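Local coordinates for protein enolase from the environmental genome shotgun sequencing of the Sargasso Sea (PDB 2QGY) that is of unknown function but binds magnesium as a member of the enolase superfamily and probably abstracts a proton beside a substrate carboxylate, at residues R155-F160 with E189-E194; P172-L177 with I181-K186; D208-F213 with T238-T243. All coordinates share one frame; numbering follows the deposited sequence. Where two conformers were deposited one is given.

All three contacts lie on the outer helical layer of the enolase-type barrel, and each is partly buried. Contact 1 joins helices 150-162 and 177-191 and contact 3 joins helices 207-217 and 234-243, in both cases with one strand between the helices in sequence. Contact 2 is local: the loop after strand 168-170 folds back on helix 177-191, the helix it shares with contact 1, where Ile157 meets the Phe183 ring. Contacts 2 and 3 meet at Phe213. Contacts 1 and 2 are held by apolar side chains, with one helical backbone bond added in contact 2, whereas contact 3 sets a lysine-glutamate salt bridge outside a thin apolar layer.

Contact 1 (R155-F160 with E189-E194); sequences RQIEKF and EIVGDE
In Ile157 and Ile190 chi1, taken to CG1, is -72° and -62°, which leaves CG2 anti to the backbone N, and these methyl branches face each other from neighbouring helices of the modified TIM barrel, (beta/alpha)7beta, of the enolase superfamily. The helices are 150-162 and 177-191, consecutive on the outside of the barrel with strand 168-170 between them in sequence. The backbones come closest at Glu158 and Ile190, whose CA atoms are 6.4 Å apart. Ile190 points at the other helix and gives the largest share of the buried surface. Its CG2 sits 3.7 Å from Glu158 CG and 3.9 Å from Glu158 CA, so the aliphatic root of the glutamate is used as an apolar surface while the chain runs on, extended and roughly perpendicular to the isoleucine, to a carboxylate at the protein surface. Ile157 CG2 lies farther from Ile190 CG2, at 4.4 Å.

Toward the barrel interior the packing passes to Val191, and both it and Ile157 rest on strand 168-170, Val191 on Ile168 and Ile157 on Ile170. Helix 177-191 stops here, and Gly192 leaves it with a positive phi of 88°; its carbonyl O is hydrogen-bonded by Arg188. On another side of helix 150-162, Lys159 NZ donates to Gln156 OE1 over 3.0 Å and also forms a salt bridge with Asp28. At the interface itself, the closest approach of the buried pair is Ile157 CG2 to Val191 CG1, 3.9 Å.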
loop_
_atom_site.group_PDB
_atom_site.type_symbol
_atom_site.label_atom_id
_atom_site.label_comp_id
_atom_site.label_asym_id
_atom_site.label_seq_id
_atom_site.Cartn_x
_atom_site.Cartn_y
_atom_site.Cartn_z
ATOM N N ARG A 155 -3.964 -32.058 17.667
ATOM C CA ARG A 155 -3.757 -32.003 19.115
ATOM C C ARG A 155 -3.863 -30.558 19.615
ATOM O O ARG A 155 -4.376 -30.302 20.706
ATOM C CB ARG A 155 -2.405 -32.614 19.519
ATOM C CG ARG A 155 -2.255 -34.124 19.213
ATOM C CD ARG A 155 -0.815 -34.646 19.437
ATOM N NE ARG A 155 0.187 -33.927 18.639
ATOM C CZ ARG A 155 1.048 -33.033 19.130
ATOM N NH1 ARG A 155 1.052 -32.745 20.434
ATOM N NH2 ARG A 155 1.910 -32.421 18.322
ATOM N N GLN A 156 -3.411 -29.610 18.792
ATOM C CA GLN A 156 -3.583 -28.189 19.117
ATOM C C GLN A 156 -5.051 -27.798 19.047
ATOM O O GLN A 156 -5.515 -26.975 19.830
ATOM C CB GLN A 156 -2.761 -27.306 18.176
ATOM C CG GLN A 156 -2.703 -25.803 18.572
ATOM C CD GLN A 156 -1.843 -25.503 19.791
ATOM O OE1 GLN A 156 -1.491 -26.395 20.560
ATOM N NE2 GLN A 156 -1.497 -24.230 19.969
ATOM N N ILE A 157 -5.777 -28.374 18.094
ATOM C CA ILE A 157 -7.215 -28.101 17.969
ATOM C C ILE A 157 -8.000 -28.713 19.149
ATOM O O ILE A 157 -8.954 -28.119 19.610
ATOM C CB ILE A 157 -7.757 -28.492 16.548
ATOM C CG1 ILE A 157 -7.244 -27.486 15.509
ATOM C CG2 ILE A 157 -9.287 -28.502 16.506
ATOM C CD1 ILE A 157 -6.921 -28.092 14.187
ATOM N N GLU A 158 -7.582 -29.879 19.655
ATOM C CA GLU A 158 -8.144 -30.421 20.911
ATOM C C GLU A 158 -7.968 -29.470 22.100
ATOM O O GLU A 158 -8.875 -29.318 22.930
ATOM C CB GLU A 158 -7.477 -31.738 21.278
ATOM C CG GLU A 158 -8.040 -32.967 20.634
ATOM C CD GLU A 158 -7.163 -34.163 20.908
ATOM O OE1 GLU A 158 -6.628 -34.244 22.051
ATOM O OE2 GLU A 158 -6.997 -34.998 19.980
ATOM N N LYS A 159 -6.784 -28.868 22.182
ATOM C CA LYS A 159 -6.436 -27.932 23.243
ATOM C C LYS A 159 -7.385 -26.737 23.194
ATOM O O LYS A 159 -8.032 -26.419 24.175
ATOM C CB LYS A 159 -4.974 -27.501 23.087
ATOM C CG LYS A 159 -4.447 -26.584 24.182
ATOM C CD LYS A 159 -3.086 -25.958 23.807
ATOM C CE LYS A 159 -1.918 -26.951 23.927
ATOM N NZ LYS A 159 -0.597 -26.408 23.415
ATOM N N PHE A 160 -7.455 -26.079 22.037
ATOM C CA PHE A 160 -8.401 -24.988 21.812
ATOM C C PHE A 160 -9.863 -25.384 22.143
ATOM O O PHE A 160 -10.598 -24.632 22.776
ATOM C CB PHE A 160 -8.309 -24.519 20.343
ATOM C CG PHE A 160 -7.025 -23.749 19.995
ATOM C CD1 PHE A 160 -5.925 -23.714 20.857
ATOM C CD2 PHE A 160 -6.940 -23.040 18.795
ATOM C CE1 PHE A 160 -4.761 -23.028 20.530
ATOM C CE2 PHE A 160 -5.773 -22.340 18.453
ATOM C CZ PHE A 160 -4.683 -22.320 19.329
ATOM N N GLU A 189 -14.882 -33.591 13.987
ATOM C CA GLU A 189 -15.050 -34.692 14.938
ATOM C C GLU A 189 -14.562 -34.347 16.338
ATOM O O GLU A 189 -15.134 -34.787 17.332
ATOM C CB GLU A 189 -14.324 -35.938 14.444
ATOM C CG GLU A 189 -14.851 -37.195 15.085
ATOM C CD GLU A 189 -13.757 -38.103 15.589
ATOM O OE1 GLU A 189 -12.778 -38.332 14.837
ATOM O OE2 GLU A 189 -13.890 -38.591 16.739
ATOM N N ILE A 190 -13.490 -33.568 16.402
ATOM C CA ILE A 190 -12.927 -33.109 17.658
ATOM C C ILE A 190 -13.821 -32.076 18.333
ATOM O O ILE A 190 -14.036 -32.134 19.547
ATOM C CB ILE A 190 -11.515 -32.493 17.430
ATOM C CG1 ILE A 190 -10.556 -33.550 16.865
ATOM C CG2 ILE A 190 -10.982 -31.857 18.709
ATOM C CD1 ILE A 190 -9.186 -33.019 16.497
ATOM N N VAL A 191 -14.351 -31.142 17.538
ATOM C CA VAL A 191 -15.028 -29.964 18.074
ATOM C C VAL A 191 -16.550 -30.137 18.136
ATOM O O VAL A 191 -17.232 -29.422 18.865
ATOM C CB VAL A 191 -14.624 -28.639 17.300
ATOM C CG1 VAL A 191 -13.098 -28.484 17.256
ATOM C CG2 VAL A 191 -15.207 -28.595 15.888
ATOM N N GLY A 192 -17.071 -31.100 17.381
ATOM C CA GLY A 192 -18.499 -31.355 17.387
ATOM C C GLY A 192 -19.204 -30.497 16.364
ATOM O O GLY A 192 -18.577 -29.663 15.709
ATOM N N ASP A 193 -20.514 -30.680 16.233
ATOM C CA ASP A 193 -21.259 -30.018 15.163
ATOM C C ASP A 193 -21.705 -28.592 15.483
ATOM O O ASP A 193 -22.105 -27.858 14.578
ATOM C CB ASP A 193 -22.475 -30.860 14.732
ATOM C CG ASP A 193 -22.081 -32.133 14.032
ATOM O OD1 ASP A 193 -21.220 -32.094 13.131
ATOM O OD2 ASP A 193 -22.647 -33.188 14.381
ATOM N N GLU A 194 -21.641 -28.201 16.753
ATOM C CA GLU A 194 -22.189 -26.912 17.157
ATOM C C GLU A 194 -21.192 -25.762 17.054
ATOM O O GLU A 194 -21.598 -24.614 16.841
ATOM C CB GLU A 194 -22.797 -26.993 18.557
ATOM C CG GLU A 194 -24.158 -27.697 18.571
ATOM C CD GLU A 194 -24.250 -28.855 19.563
ATOM O OE1 GLU A 194 -23.317 -29.058 20.390
ATOM O OE2 GLU A 194 -25.279 -29.576 19.506
#

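Contact 2 (P172-L177 with I181-K186); sequences PMLDSL and IQFVEK
Leu177 O accepts the backbone N-H of Ile181 over 2.9 Å, an i to i+4 bond within the first turns of helix 177-191. Ile181 CG1 lies 3.4 Å from the same Leu177 O. Leu177 and Ile181 point the same way and run alongside each other, with Leu177 CD1 on Ile181 CG1 at 3.7 Å; Leu177 CG is anti to its own backbone N (chi1 168°), which turns the end of the side chain toward Ile181. Just before the helix, Ser176 occupies the N-cap position, its OG making a weak hydrogen bond to Ile179 N. Ser180 OG ties the incoming loop 172-177 to the helix by hydrogen bonds with Leu174 N and Ser176 O.

The apolar half of the contact centres on Phe183. The Leu174 side chain crosses that of Phe183 at about a right angle, its CD1 3.6 Å from Phe183 CB at the root of the ring and 3.9 Å from Phe183 CG. Pro172 comes instead at the ring edge, in the plane of the ring, where Pro172 CA lies 3.8 Å from Phe183 CD2. One residue farther along the helix, Val184 CG2 meets Pro172 CB at 3.7 Å.

This loop leaves the C-terminal end of strand 168-170, the end of the barrel where the active site lies, and the side chain of Pro172 is about 10 Å from the magnesium ion bound by Asp200, Glu226 and Glu252. Helix 150-162 packs on one part of the cluster through Thr150 and Leu154, while Phe213 of helix 207-217 lies against Pro172, Met173 and Ile181.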
loop_
_atom_site.group_PDB
_atom_site.type_symbol
_atom_site.label_atom_id
_atom_site.label_comp_id
_atom_site.label_asym_id
_atom_site.label_seq_id
_atom_site.Cartn_x
_atom_site.Cartn_y
_atom_site.Cartn_z
ATOM N N PRO A 172 -7.196 -25.004 5.961
ATOM C CA PRO A 172 -7.392 -26.380 5.491
ATOM C C PRO A 172 -6.839 -26.669 4.097
ATOM O O PRO A 172 -6.925 -27.812 3.649
ATOM C CB PRO A 172 -8.917 -26.509 5.505
ATOM C CG PRO A 172 -9.375 -25.136 5.059
ATOM C CD PRO A 172 -8.373 -24.162 5.664
ATOM N N MET A 173 -6.257 -25.688 3.405
ATOM C CA MET A 173 -5.735 -25.992 2.054
ATOM C C MET A 173 -4.375 -26.670 2.143
ATOM O O MET A 173 -3.340 -26.011 2.300
ATOM C CB MET A 173 -5.674 -24.755 1.147
ATOM C CG MET A 173 -7.045 -24.105 0.911
ATOM S SD MET A 173 -8.388 -25.125 0.174
ATOM C CE MET A 173 -8.180 -24.810 -1.561
ATOM N N LEU A 174 -4.400 -27.994 2.025
ATOM C CA LEU A 174 -3.195 -28.815 2.185
ATOM C C LEU A 174 -2.776 -29.415 0.844
ATOM O O LEU A 174 -3.200 -28.930 -0.218
ATOM C CB LEU A 174 -3.437 -29.901 3.239
ATOM C CG LEU A 174 -4.077 -29.449 4.570
ATOM C CD1 LEU A 174 -4.339 -30.627 5.481
ATOM C CD2 LEU A 174 -3.235 -28.396 5.312
ATOM N N ASP A 175 -1.968 -30.476 0.885
ATOM C CA ASP A 175 -1.334 -30.985 -0.339
ATOM C C ASP A 175 -2.284 -31.290 -1.486
ATOM O O ASP A 175 -1.945 -31.057 -2.647
ATOM C CB ASP A 175 -0.468 -32.219 -0.045
ATOM C CG ASP A 175 0.937 -31.849 0.371
ATOM O OD1 ASP A 175 1.191 -30.633 0.579
ATOM O OD2 ASP A 175 1.782 -32.774 0.494
ATOM N N SER A 176 -3.461 -31.813 -1.158
ATOM C CA SER A 176 -4.444 -32.184 -2.156
ATOM C C SER A 176 -5.852 -32.001 -1.598
ATOM O O SER A 176 -6.027 -31.842 -0.386
ATOM C CB SER A 176 -4.224 -33.638 -2.577
ATOM O OG SER A 176 -4.529 -34.533 -1.522
ATOM N N LEU A 177 -6.847 -32.039 -2.483
ATOM C CA LEU A 177 -8.247 -31.883 -2.092
ATOM C C LEU A 177 -8.626 -32.867 -0.997
ATOM O O LEU A 177 -9.183 -32.476 0.025
ATOM C CB LEU A 177 -9.199 -32.025 -3.301
ATOM C CG LEU A 177 -10.703 -32.161 -2.989
ATOM C CD1 LEU A 177 -11.231 -30.954 -2.223
ATOM C CD2 LEU A 177 -11.530 -32.381 -4.263
ATOM N N ILE A 181 -9.836 -32.079 2.834
ATOM C CA ILE A 181 -11.154 -32.475 3.341
ATOM C C ILE A 181 -11.062 -33.379 4.582
ATOM O O ILE A 181 -11.790 -33.164 5.562
ATOM C CB ILE A 181 -12.033 -33.107 2.203
ATOM C CG1 ILE A 181 -12.338 -32.073 1.119
ATOM C CG2 ILE A 181 -13.324 -33.700 2.760
ATOM C CD1 ILE A 181 -13.276 -30.906 1.571
ATOM N N GLN A 182 -10.166 -34.376 4.535
ATOM C CA GLN A 182 -9.865 -35.234 5.686
ATOM C C GLN A 182 -9.551 -34.421 6.922
ATOM O O GLN A 182 -10.035 -34.713 8.022
ATOM C CB GLN A 182 -8.681 -36.169 5.397
ATOM C CG GLN A 182 -9.098 -37.571 5.006
ATOM C CD GLN A 182 -10.311 -38.059 5.787
ATOM O OE1 GLN A 182 -10.243 -38.266 7.007
ATOM N NE2 GLN A 182 -11.440 -38.224 5.088
ATOM N N PHE A 183 -8.738 -33.392 6.723
ATOM C CA PHE A 183 -8.406 -32.467 7.783
ATOM C C PHE A 183 -9.647 -31.780 8.356
ATOM O O PHE A 183 -9.814 -31.752 9.572
ATOM C CB PHE A 183 -7.371 -31.452 7.297
ATOM C CG PHE A 183 -6.942 -30.483 8.352
ATOM C CD1 PHE A 183 -6.607 -30.924 9.635
ATOM C CD2 PHE A 183 -6.896 -29.119 8.081
ATOM C CE1 PHE A 183 -6.218 -30.028 10.628
ATOM C CE2 PHE A 183 -6.506 -28.214 9.061
ATOM C CZ PHE A 183 -6.174 -28.658 10.341
ATOM N N VAL A 184 -10.525 -31.259 7.497
ATOM C CA VAL A 184 -11.748 -30.599 7.985
ATOM C C VAL A 184 -12.631 -31.604 8.730
ATOM O O VAL A 184 -13.198 -31.290 9.779
ATOM C CB VAL A 184 -12.548 -29.873 6.854
ATOM C CG1 VAL A 184 -13.762 -29.192 7.416
ATOM C CG2 VAL A 184 -11.679 -28.836 6.131
ATOM N N GLU A 185 -12.727 -32.818 8.195
ATOM C CA GLU A 185 -13.558 -33.864 8.798
ATOM C C GLU A 185 -13.109 -34.218 10.210
ATOM O O GLU A 185 -13.922 -34.212 11.146
ATOM C CB GLU A 185 -13.587 -35.111 7.920
ATOM C CG GLU A 185 -14.633 -36.132 8.372
ATOM C CD GLU A 185 -14.669 -37.364 7.500
ATOM O OE1 GLU A 185 -13.950 -37.408 6.477
ATOM O OE2 GLU A 185 -15.429 -38.300 7.839
ATOM N N LYS A 186 -11.817 -34.510 10.360
ATOM C CA LYS A 186 -11.212 -34.783 11.670
ATOM C C LYS A 186 -11.399 -33.629 12.654
ATOM O O LYS A 186 -11.687 -33.848 13.832
ATOM C CB LYS A 186 -9.732 -35.138 11.500
ATOM C CG LYS A 186 -9.541 -36.459 10.744
ATOM C CD LYS A 186 -8.231 -36.524 9.948
ATOM C CE LYS A 186 -7.180 -37.416 10.598
ATOM N NZ LYS A 186 -6.203 -37.863 9.575
#

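Contact 3 (D208-F213 with T238-T243); sequences DQTKSF and TEIKNT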
loop_
_atom_site.group_PDB
_atom_site.type_symbol
_atom_site.label_atom_id
_atom_site.label_comp_id
_atom_site.label_asym_id
_atom_site.label_seq_id
_atom_site.Cartn_x
_atom_site.Cartn_y
_atom_site.Cartn_z
ATOM N N ASP A 208 -9.661 -23.300 -9.542
ATOM C CA ASP A 208 -10.269 -24.627 -9.670
ATOM C C ASP A 208 -10.158 -25.484 -8.404
ATOM O O ASP A 208 -11.166 -26.046 -7.978
ATOM C CB ASP A 208 -9.780 -25.337 -10.933
ATOM C CG ASP A 208 -10.453 -24.789 -12.202
ATOM O OD1 ASP A 208 -11.495 -24.088 -12.094
ATOM O OD2 ASP A 208 -9.936 -25.061 -13.309
ATOM N N GLN A 209 -8.983 -25.534 -7.774
ATOM C CA GLN A 209 -8.838 -26.200 -6.455
ATOM C C GLN A 209 -9.807 -25.620 -5.432
ATOM O O GLN A 209 -10.502 -26.358 -4.729
ATOM C CB GLN A 209 -7.416 -26.103 -5.889
ATOM C CG GLN A 209 -6.283 -26.394 -6.875
ATOM C CD GLN A 209 -6.092 -27.866 -7.166
ATOM O OE1 GLN A 209 -6.542 -28.732 -6.404
ATOM N NE2 GLN A 209 -5.407 -28.162 -8.269
ATOM N N THR A 210 -9.877 -24.287 -5.385
ATOM C CA THR A 210 -10.774 -23.586 -4.472
ATOM C C THR A 210 -12.222 -23.983 -4.652
ATOM O O THR A 210 -12.902 -24.315 -3.686
ATOM C CB THR A 210 -10.624 -22.064 -4.645
ATOM O OG1 THR A 210 -9.256 -21.732 -4.410
ATOM C CG2 THR A 210 -11.501 -21.303 -3.682
ATOM N N LYS A 211 -12.688 -23.950 -5.896
ATOM C CA LYS A 211 -14.050 -24.347 -6.207
ATOM C C LYS A 211 -14.329 -25.803 -5.832
ATOM O O LYS A 211 -15.354 -26.079 -5.215
ATOM C CB LYS A 211 -14.361 -24.066 -7.673
ATOM C CG LYS A 211 -14.602 -22.600 -7.979
ATOM C CD LYS A 211 -14.607 -22.409 -9.485
ATOM C CE LYS A 211 -15.090 -21.032 -9.873
ATOM N NZ LYS A 211 -14.854 -20.819 -11.333
ATOM N N SER A 212 -13.407 -26.715 -6.165
ATOM C CA SER A 212 -13.584 -28.122 -5.829
ATOM C C SER A 212 -13.628 -28.315 -4.310
ATOM O O SER A 212 -14.489 -29.036 -3.796
ATOM C CB SER A 212 -12.498 -28.978 -6.485
ATOM O OG SER A 212 -12.339 -28.627 -7.855
ATOM N N PHE A 213 -12.728 -27.635 -3.594
ATOM C CA PHE A 213 -12.727 -27.690 -2.131
ATOM C C PHE A 213 -14.060 -27.212 -1.557
ATOM O O PHE A 213 -14.681 -27.892 -0.743
ATOM C CB PHE A 213 -11.561 -26.875 -1.528
ATOM C CG PHE A 213 -11.542 -26.872 -0.026
ATOM C CD1 PHE A 213 -11.034 -27.962 0.680
ATOM C CD2 PHE A 213 -12.041 -25.784 0.691
ATOM C CE1 PHE A 213 -11.015 -27.978 2.067
ATOM C CE2 PHE A 213 -12.042 -25.779 2.089
ATOM C CZ PHE A 213 -11.507 -26.878 2.792
ATOM N N THR A 238 -17.154 -11.769 -5.942
ATOM C CA THR A 238 -18.586 -11.808 -6.197
ATOM C C THR A 238 -18.954 -13.172 -6.778
ATOM O O THR A 238 -19.927 -13.774 -6.364
ATOM C CB THR A 238 -19.067 -10.650 -7.084
ATOM O OG1 THR A 238 -18.555 -10.815 -8.421
ATOM C CG2 THR A 238 -18.631 -9.274 -6.488
ATOM N N GLU A 239 -18.154 -13.665 -7.707
ATOM C CA GLU A 239 -18.424 -14.966 -8.323
ATOM C C GLU A 239 -18.498 -16.093 -7.260
ATOM O O GLU A 239 -19.429 -16.907 -7.262
ATOM C CB GLU A 239 -17.378 -15.264 -9.377
ATOM C CG GLU A 239 -17.389 -16.703 -9.847
ATOM C CD GLU A 239 -16.480 -16.912 -11.018
ATOM O OE1 GLU A 239 -16.201 -15.909 -11.723
ATOM O OE2 GLU A 239 -16.075 -18.077 -11.243
ATOM N N ILE A 240 -17.532 -16.120 -6.351
ATOM C CA ILE A 240 -17.529 -17.094 -5.246
ATOM C C ILE A 240 -18.722 -16.950 -4.338
ATOM O O ILE A 240 -19.392 -17.947 -4.016
ATOM C CB ILE A 240 -16.244 -17.003 -4.364
ATOM C CG1 ILE A 240 -15.020 -17.506 -5.138
ATOM C CG2 ILE A 240 -16.445 -17.785 -3.029
ATOM C CD1 ILE A 240 -14.929 -19.015 -5.330
ATOM N N LYS A 241 -18.990 -15.726 -3.898
ATOM C CA LYS A 241 -20.101 -15.492 -2.972
ATOM C C LYS A 241 -21.414 -15.933 -3.609
ATOM O O LYS A 241 -22.290 -16.462 -2.915
ATOM C CB LYS A 241 -20.170 -14.018 -2.569
ATOM C CG LYS A 241 -21.406 -13.640 -1.794
ATOM C CD LYS A 241 -21.284 -12.257 -1.195
ATOM C CE LYS A 241 -22.651 -11.598 -0.987
ATOM N NZ LYS A 241 -23.582 -12.315 -0.107
ATOM N N ASN A 242 -21.522 -15.748 -4.921
ATOM C CA ASN A 242 -22.753 -16.052 -5.668
ATOM C C ASN A 242 -22.933 -17.542 -5.950
ATOM O O ASN A 242 -24.061 -17.999 -6.194
ATOM C CB ASN A 242 -22.795 -15.275 -6.998
ATOM C CG ASN A 242 -22.892 -13.734 -6.806
ATOM O OD1 ASN A 242 -23.231 -13.231 -5.720
ATOM N ND2 ASN A 242 -22.597 -12.993 -7.871
ATOM N N THR A 243 -21.837 -18.281 -5.917
ATOM C CA THR A 243 -21.805 -19.693 -6.282
ATOM C C THR A 243 -22.083 -20.576 -5.088
ATOM O O THR A 243 -22.734 -21.619 -5.224
ATOM C CB THR A 243 -20.473 -20.051 -6.958
ATOM O OG1 THR A 243 -20.313 -19.213 -8.103
ATOM C CG2 THR A 243 -20.417 -21.539 -7.417
#
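Helical segments 208-213 and 238-243 run nearly parallel, their axes 19° apart in direction and 11.9 Å at closest approach, with Lys211 and Ile240 as the nearest CA pair at 8.1 Å. They belong to helices 207-217 and 234-243, consecutive outer helices of the modified TIM barrel, with strand 224-226 between them in sequence; their near-parallel course follows from the repeating strand-helix order of the barrel.

The polar link across this spacing is made by Lys211, its chain extended beyond CG and crossing Glu239 at about a right angle. Lys211 NZ donates to Glu239 OE2 over 3.0 Å, meeting the oxygen nearly along its C-O direction, and Lys211 CE lies 3.4 Å from the same oxygen. Glu239 has CG anti to its backbone N (chi1 167°) and is likewise extended, so that its carboxylate is carried out to the lysine. Both residues of the salt bridge are partly exposed.

Beneath it the apolar contact is loose. Ile240 CD1 is 4.4 Å from Thr210 CG2 and 4.5 Å from Lys211 CG, and Ile240 packs in turn on Val248 of strand 248-250, which joins this layer to the barrel wall. Where helix 234-243 ends, Thr243 folds its hydroxyl back onto its own helix, OG1 donating to Glu239 O at 2.6 Å.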